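Local atomic coordinates of leucyl-trna synthetase (Plasmodium knowlesi, PDB entry 5FOF), a protein that joins leucine to its cognate tRNA at the expense of ATP and, through the editing domain crystallised here, probably hydrolyses wrongly charged tRNA. Residues Y103-G108 against V138-E143; S145-A150 against S166-L171. All coordinates share one frame; numbering follows the deposited sequence.

Contact 1: Y103-G108 against V138-E143; sequences YYVTLG and VYICSE
Y104 and T106 pair with C141 and Y139 through their backbones, as strands 103-108 and 138-141 run antiparallel, their axes 4.6 Å apart at closest approach and their N-to-C directions 146° apart. This pair lies inside the mixed sheet of the editing domain, flanked by strands 170-175 and 76-83. Four hydrogen bonds join the two strands, two in each hydrogen-bonded pair. The straightest runs from T106 N to Y139 O (2.8 Å, 171° at the hydrogen), while the return bond from Y139 N to T106 O is more bent. The alternate pairs, V105 with I140 and L107 with V138, are non-hydrogen-bonded, and their side chains share one face of the sheet. There V105 packs against two neighbours with separate branches: CG1, anti to the backbone N, meets V138 CG1 at 3.5 Å, and CG2 turns to I140 CG1 at 4.1 Å. L107 continues the apolar row by setting CD2 against V138 CG2 at 3.8 Å. Y104, T106, Y139 and C141 occupy the other face, where helix 143-151 lays L146 over Y104, T106 and C141. The hydroxyl of T106 bonds to L169 O, and that of Y139 to F109 O and N137 ND2. Further along the chain, E143 lies alongside Y104, pointing the same way. Its CG is over one face of the ring, its CB comes within 3.6 Å of Y104 CE1, and the ring and carboxylate planes differ by 54°. S142 caps the helix that follows through its side chain, and its OG also bonds to A207 O. Backbone bonds thus fix the register, aliphatic branches pack together on one face, and on the other the hydroxyls of buried T106 and Y139 each find a backbone carbonyl.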
loop_
_atom_site.group_PDB
_atom_site.type_symbol
_atom_site.label_atom_id
_atom_site.label_comp_id
_atom_site.label_asym_id
_atom_site.label_seq_id
_atom_site.Cartn_x
_atom_site.Cartn_y
_atom_site.Cartn_z
ATOM N N TYR A 103 8.941 -6.115 6.928
ATOM C CA TYR A 103 8.673 -5.929 5.506
ATOM C C TYR A 103 9.931 -6.273 4.744
ATOM O O TYR A 103 11.005 -6.207 5.312
ATOM C CB TYR A 103 8.234 -4.488 5.233
ATOM C CG TYR A 103 6.847 -4.225 5.773
ATOM C CD1 TYR A 103 6.664 -3.831 7.080
ATOM C CD2 TYR A 103 5.715 -4.425 4.978
ATOM C CE1 TYR A 103 5.405 -3.619 7.586
ATOM C CE2 TYR A 103 4.450 -4.213 5.473
ATOM C CZ TYR A 103 4.300 -3.824 6.787
ATOM O OH TYR A 103 3.048 -3.596 7.310
ATOM N N TYR A 104 9.788 -6.634 3.465
ATOM C CA TYR A 104 10.882 -7.188 2.665
ATOM C C TYR A 104 11.118 -6.318 1.439
ATOM O O TYR A 104 10.169 -5.870 0.794
ATOM C CB TYR A 104 10.562 -8.637 2.267
ATOM C CG TYR A 104 10.675 -9.603 3.430
ATOM C CD1 TYR A 104 9.704 -9.638 4.439
ATOM C CD2 TYR A 104 11.772 -10.461 3.548
ATOM C CE1 TYR A 104 9.824 -10.496 5.520
ATOM C CE2 TYR A 104 11.892 -11.334 4.619
ATOM C CZ TYR A 104 10.914 -11.351 5.601
ATOM O OH TYR A 104 11.031 -12.220 6.673
ATOM N N VAL A 105 12.384 -6.084 1.120
ATOM C CA VAL A 105 12.770 -5.160 0.063
ATOM C C VAL A 105 13.404 -5.978 -1.038
ATOM O O VAL A 105 14.352 -6.729 -0.795
ATOM C CB VAL A 105 13.740 -4.095 0.600
ATOM C CG1 VAL A 105 14.170 -3.137 -0.494
ATOM C CG2 VAL A 105 13.071 -3.330 1.732
ATOM N N THR A 106 12.872 -5.852 -2.244
ATOM C CA THR A 106 13.309 -6.687 -3.367
ATOM C C THR A 106 13.366 -5.846 -4.630
ATOM O O THR A 106 13.124 -4.650 -4.595
ATOM C CB THR A 106 12.396 -7.949 -3.529
ATOM O OG1 THR A 106 12.903 -8.818 -4.556
ATOM C CG2 THR A 106 10.949 -7.584 -3.853
ATOM N N LEU A 107 13.727 -6.477 -5.730
ATOM C CA LEU A 107 13.734 -5.845 -7.033
ATOM C C LEU A 107 12.672 -6.507 -7.894
ATOM O O LEU A 107 12.521 -7.720 -7.864
ATOM C CB LEU A 107 15.095 -6.043 -7.680
ATOM C CG LEU A 107 16.248 -5.303 -7.013
ATOM C CD1 LEU A 107 17.581 -5.835 -7.498
ATOM C CD2 LEU A 107 16.149 -3.812 -7.298
ATOM N N GLY A 108 11.944 -5.707 -8.664
ATOM C CA GLY A 108 10.940 -6.226 -9.597
ATOM C C GLY A 108 10.747 -5.349 -10.811
ATOM O O GLY A 108 11.467 -4.365 -11.013
ATOM N N VAL A 138 12.611 -0.860 -7.029
ATOM C CA VAL A 138 12.839 -1.502 -5.741
ATOM C C VAL A 138 11.485 -1.555 -5.075
ATOM O O VAL A 138 10.911 -0.505 -4.772
ATOM C CB VAL A 138 13.815 -0.698 -4.839
ATOM C CG1 VAL A 138 13.926 -1.331 -3.459
ATOM C CG2 VAL A 138 15.186 -0.612 -5.486
ATOM N N TYR A 139 10.962 -2.759 -4.864
ATOM C CA TYR A 139 9.660 -2.901 -4.228
ATOM C C TYR A 139 9.819 -3.265 -2.771
ATOM O O TYR A 139 10.730 -4.004 -2.400
ATOM C CB TYR A 139 8.777 -3.936 -4.918
ATOM C CG TYR A 139 8.299 -3.546 -6.288
ATOM C CD1 TYR A 139 7.698 -2.315 -6.516
ATOM C CD2 TYR A 139 8.408 -4.429 -7.352
ATOM C CE1 TYR A 139 7.268 -1.952 -7.781
ATOM C CE2 TYR A 139 7.969 -4.082 -8.615
ATOM C CZ TYR A 139 7.402 -2.844 -8.827
ATOM O OH TYR A 139 6.974 -2.498 -10.080
ATOM N N ILE A 140 8.897 -2.742 -1.971
ATOM C CA ILE A 140 8.786 -3.033 -0.558
ATOM C C ILE A 140 7.396 -3.637 -0.332
ATOM O O ILE A 140 6.382 -3.039 -0.720
ATOM C CB ILE A 140 8.960 -1.746 0.282
ATOM C CG1 ILE A 140 10.251 -1.035 -0.125
ATOM C CG2 ILE A 140 8.971 -2.061 1.778
ATOM C CD1 ILE A 140 10.633 0.141 0.739
ATOM N N CYS A 141 7.357 -4.802 0.317
ATOM C CA CYS A 141 6.119 -5.510 0.577
ATOM C C CYS A 141 6.288 -6.621 1.589
ATOM O O CYS A 141 7.404 -7.060 1.842
ATOM C CB CYS A 141 5.641 -6.152 -0.705
ATOM S SG CYS A 141 6.846 -7.307 -1.315
ATOM N N SER A 142 5.157 -7.100 2.114
ATOM C CA SER A 142 5.121 -8.210 3.066
ATOM C C SER A 142 5.681 -9.505 2.519
ATOM O O SER A 142 5.742 -9.715 1.299
ATOM C CB SER A 142 3.701 -8.499 3.516
ATOM O OG SER A 142 2.920 -9.002 2.444
ATOM N N GLU A 143 6.082 -10.372 3.451
ATOM C CA GLU A 143 6.561 -11.712 3.121
ATOM C C GLU A 143 5.447 -12.476 2.401
ATOM O O GLU A 143 5.691 -13.122 1.378
ATOM C CB GLU A 143 6.997 -12.482 4.376
ATOM C CG GLU A 143 7.723 -13.786 4.057
ATOM C CD GLU A 143 8.106 -14.599 5.284
ATOM O OE1 GLU A 143 8.120 -14.039 6.409
ATOM O OE2 GLU A 143 8.411 -15.809 5.107
#

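Contact 2: S145-A150 against S166-L171; sequences SLYNLA and SDLLIL
L168 reaches across to helix 145-150 and places CD1 over one face of the Y147 ring, 3.7 Å from the ring centroid and 17° off the ring normal, which defines a CH-pi contact. The methyl is displaced toward the rim, so Y147 CE2 is its nearest ring atom at 3.6 Å. The two branches of L168 divide the work: CD1 also meets L146 CB at 3.7 Å, whereas CD2 extends toward A150 CB at 4.2 Å and approaches Y147 CE1. With CG of L168 anti to its carbonyl carbon (chi1 -54°), the forked end is carried among L146, Y147 and A150, one helical turn separating L146 from A150. The side chains of L146 and L168 are inclined to each other, as are those of L146 and I170, whose CD1 atoms meet at 4.1 Å. At the outer end, S166 CB lies 3.6 Å from Y147 OH, while D167 N, although near that hydroxyl, has too poor an angle for a hydrogen bond. Separately, D167 OD1 accepts a weak hydrogen bond from L168 N, and the backbone of D167 is tied to L158. I155 adds apolar cover to L146 and A150. No hydrogen bond crosses between the segments, so their association rests on apolar burial and dispersion, leucine methyls against an aromatic face, where the loop runs into a weakly bonded strand.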
loop_
_atom_site.group_PDB
_atom_site.type_symbol
_atom_site.label_atom_id
_atom_site.label_comp_id
_atom_site.label_asym_id
_atom_site.label_seq_id
_atom_site.Cartn_x
_atom_site.Cartn_y
_atom_site.Cartn_z
ATOM N N SER A 145 3.181 -11.649 0.365
ATOM C CA SER A 145 2.957 -11.317 -1.042
ATOM C C SER A 145 4.010 -11.781 -2.020
ATOM O O SER A 145 3.719 -11.954 -3.184
ATOM C CB SER A 145 2.816 -9.811 -1.184
ATOM O OG SER A 145 4.055 -9.161 -0.967
ATOM N N LEU A 146 5.228 -11.993 -1.550
ATOM C CA LEU A 146 6.393 -12.160 -2.419
ATOM C C LEU A 146 6.238 -13.237 -3.467
ATOM O O LEU A 146 6.394 -12.960 -4.650
ATOM C CB LEU A 146 7.657 -12.439 -1.596
ATOM C CG LEU A 146 8.301 -11.234 -0.895
ATOM C CD1 LEU A 146 9.331 -11.716 0.122
ATOM C CD2 LEU A 146 8.941 -10.274 -1.895
ATOM N N TYR A 147 5.953 -14.462 -3.042
ATOM C CA TYR A 147 5.871 -15.560 -3.993
ATOM C C TYR A 147 4.678 -15.371 -4.917
ATOM O O TYR A 147 4.760 -15.622 -6.124
ATOM C CB TYR A 147 5.934 -16.945 -3.305
ATOM C CG TYR A 147 7.375 -17.404 -3.185
ATOM C CD1 TYR A 147 8.133 -17.645 -4.341
ATOM C CD2 TYR A 147 8.001 -17.544 -1.948
ATOM C CE1 TYR A 147 9.456 -18.029 -4.272
ATOM C CE2 TYR A 147 9.342 -17.929 -1.866
ATOM C CZ TYR A 147 10.063 -18.167 -3.035
ATOM O OH TYR A 147 11.390 -18.558 -3.006
ATOM N N ASN A 148 3.595 -14.843 -4.361
ATOM C CA ASN A 148 2.458 -14.432 -5.176
ATOM C C ASN A 148 2.838 -13.403 -6.244
ATOM O O ASN A 148 2.448 -13.546 -7.389
ATOM C CB ASN A 148 1.316 -13.935 -4.283
ATOM C CG ASN A 148 0.611 -15.071 -3.574
ATOM O OD1 ASN A 148 0.333 -16.100 -4.179
ATOM N ND2 ASN A 148 0.316 -14.892 -2.293
ATOM N N LEU A 149 3.613 -12.391 -5.862
ATOM C CA LEU A 149 4.083 -11.381 -6.799
ATOM C C LEU A 149 4.971 -12.005 -7.901
ATOM O O LEU A 149 4.866 -11.648 -9.088
ATOM C CB LEU A 149 4.833 -10.269 -6.061
ATOM C CG LEU A 149 4.025 -9.314 -5.179
ATOM C CD1 LEU A 149 4.950 -8.374 -4.404
ATOM C CD2 LEU A 149 3.066 -8.500 -6.009
ATOM N N ALA A 150 5.830 -12.945 -7.505
ATOM C CA ALA A 150 6.708 -13.643 -8.448
ATOM C C ALA A 150 5.934 -14.505 -9.472
ATOM O O ALA A 150 6.257 -14.488 -10.685
ATOM C CB ALA A 150 7.728 -14.492 -7.688
ATOM N N SER A 166 13.067 -22.811 -5.364
ATOM C CA SER A 166 12.946 -21.395 -5.692
ATOM C C SER A 166 13.704 -20.545 -4.696
ATOM O O SER A 166 14.018 -20.986 -3.591
ATOM C CB SER A 166 11.474 -20.939 -5.697
ATOM O OG SER A 166 10.645 -21.762 -6.506
ATOM N N ASP A 167 13.972 -19.312 -5.098
ATOM C CA ASP A 167 14.623 -18.333 -4.238
ATOM C C ASP A 167 14.272 -16.927 -4.741
ATOM O O ASP A 167 14.024 -16.728 -5.943
ATOM C CB ASP A 167 16.143 -18.575 -4.277
ATOM C CG ASP A 167 16.907 -17.875 -3.154
ATOM O OD1 ASP A 167 16.295 -17.317 -2.204
ATOM O OD2 ASP A 167 18.161 -17.906 -3.237
ATOM N N LEU A 168 14.253 -15.962 -3.829
ATOM C CA LEU A 168 14.033 -14.554 -4.172
ATOM C C LEU A 168 15.262 -13.723 -3.780
ATOM O O LEU A 168 15.979 -14.083 -2.845
ATOM C CB LEU A 168 12.799 -14.043 -3.434
ATOM C CG LEU A 168 11.518 -14.859 -3.641
ATOM C CD1 LEU A 168 10.525 -14.572 -2.530
ATOM C CD2 LEU A 168 10.910 -14.584 -5.006
ATOM N N LEU A 169 15.500 -12.620 -4.487
ATOM C CA LEU A 169 16.567 -11.674 -4.116
ATOM C C LEU A 169 16.022 -10.636 -3.134
ATOM O O LEU A 169 15.210 -9.792 -3.510
ATOM C CB LEU A 169 17.150 -10.984 -5.353
ATOM C CG LEU A 169 18.265 -9.943 -5.138
ATOM C CD1 LEU A 169 19.262 -10.347 -4.059
ATOM C CD2 LEU A 169 19.009 -9.673 -6.444
ATOM N N ILE A 170 16.469 -10.708 -1.880
ATOM C CA ILE A 170 16.000 -9.815 -0.820
ATOM C C ILE A 170 17.129 -8.863 -0.467
ATOM O O ILE A 170 18.150 -9.298 0.032
ATOM C CB ILE A 170 15.573 -10.625 0.425
ATOM C CG1 ILE A 170 14.451 -11.613 0.066
ATOM C CG2 ILE A 170 15.131 -9.714 1.564
ATOM C CD1 ILE A 170 13.253 -10.987 -0.629
ATOM N N LEU A 171 16.948 -7.570 -0.718
ATOM C CA LEU A 171 18.000 -6.595 -0.430
ATOM C C LEU A 171 18.083 -6.311 1.057
ATOM O O LEU A 171 19.185 -6.144 1.598
ATOM C CB LEU A 171 17.801 -5.294 -1.196
ATOM C CG LEU A 171 17.823 -5.397 -2.725
ATOM C CD1 LEU A 171 17.331 -4.090 -3.336
ATOM C CD2 LEU A 171 19.206 -5.739 -3.262
#

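Overall arrangement
Contact 1 closes before contact 2 opens along the chain, and strand 137-141 leads directly into helix 143-151, so the chain passes straight from one segment of contact 1 to the first segment of contact 2, and returns at 166-171 to join strand 170-175. Their centres are about 8 Å apart, on the same side of the chain's centre. Strand 102-108 lies between strands 137-141 and 170-175 in the mixed sheet, with V105 O to L171 N (2.7 Å) a probable hydrogen bond joining the contacts. The helix packs back on the sheet, C141 SG meeting L146 CD2 at 3.7 Å. Together the contacts form a continuous piece of the editing domain: three adjoining strands with a helix laid against one face.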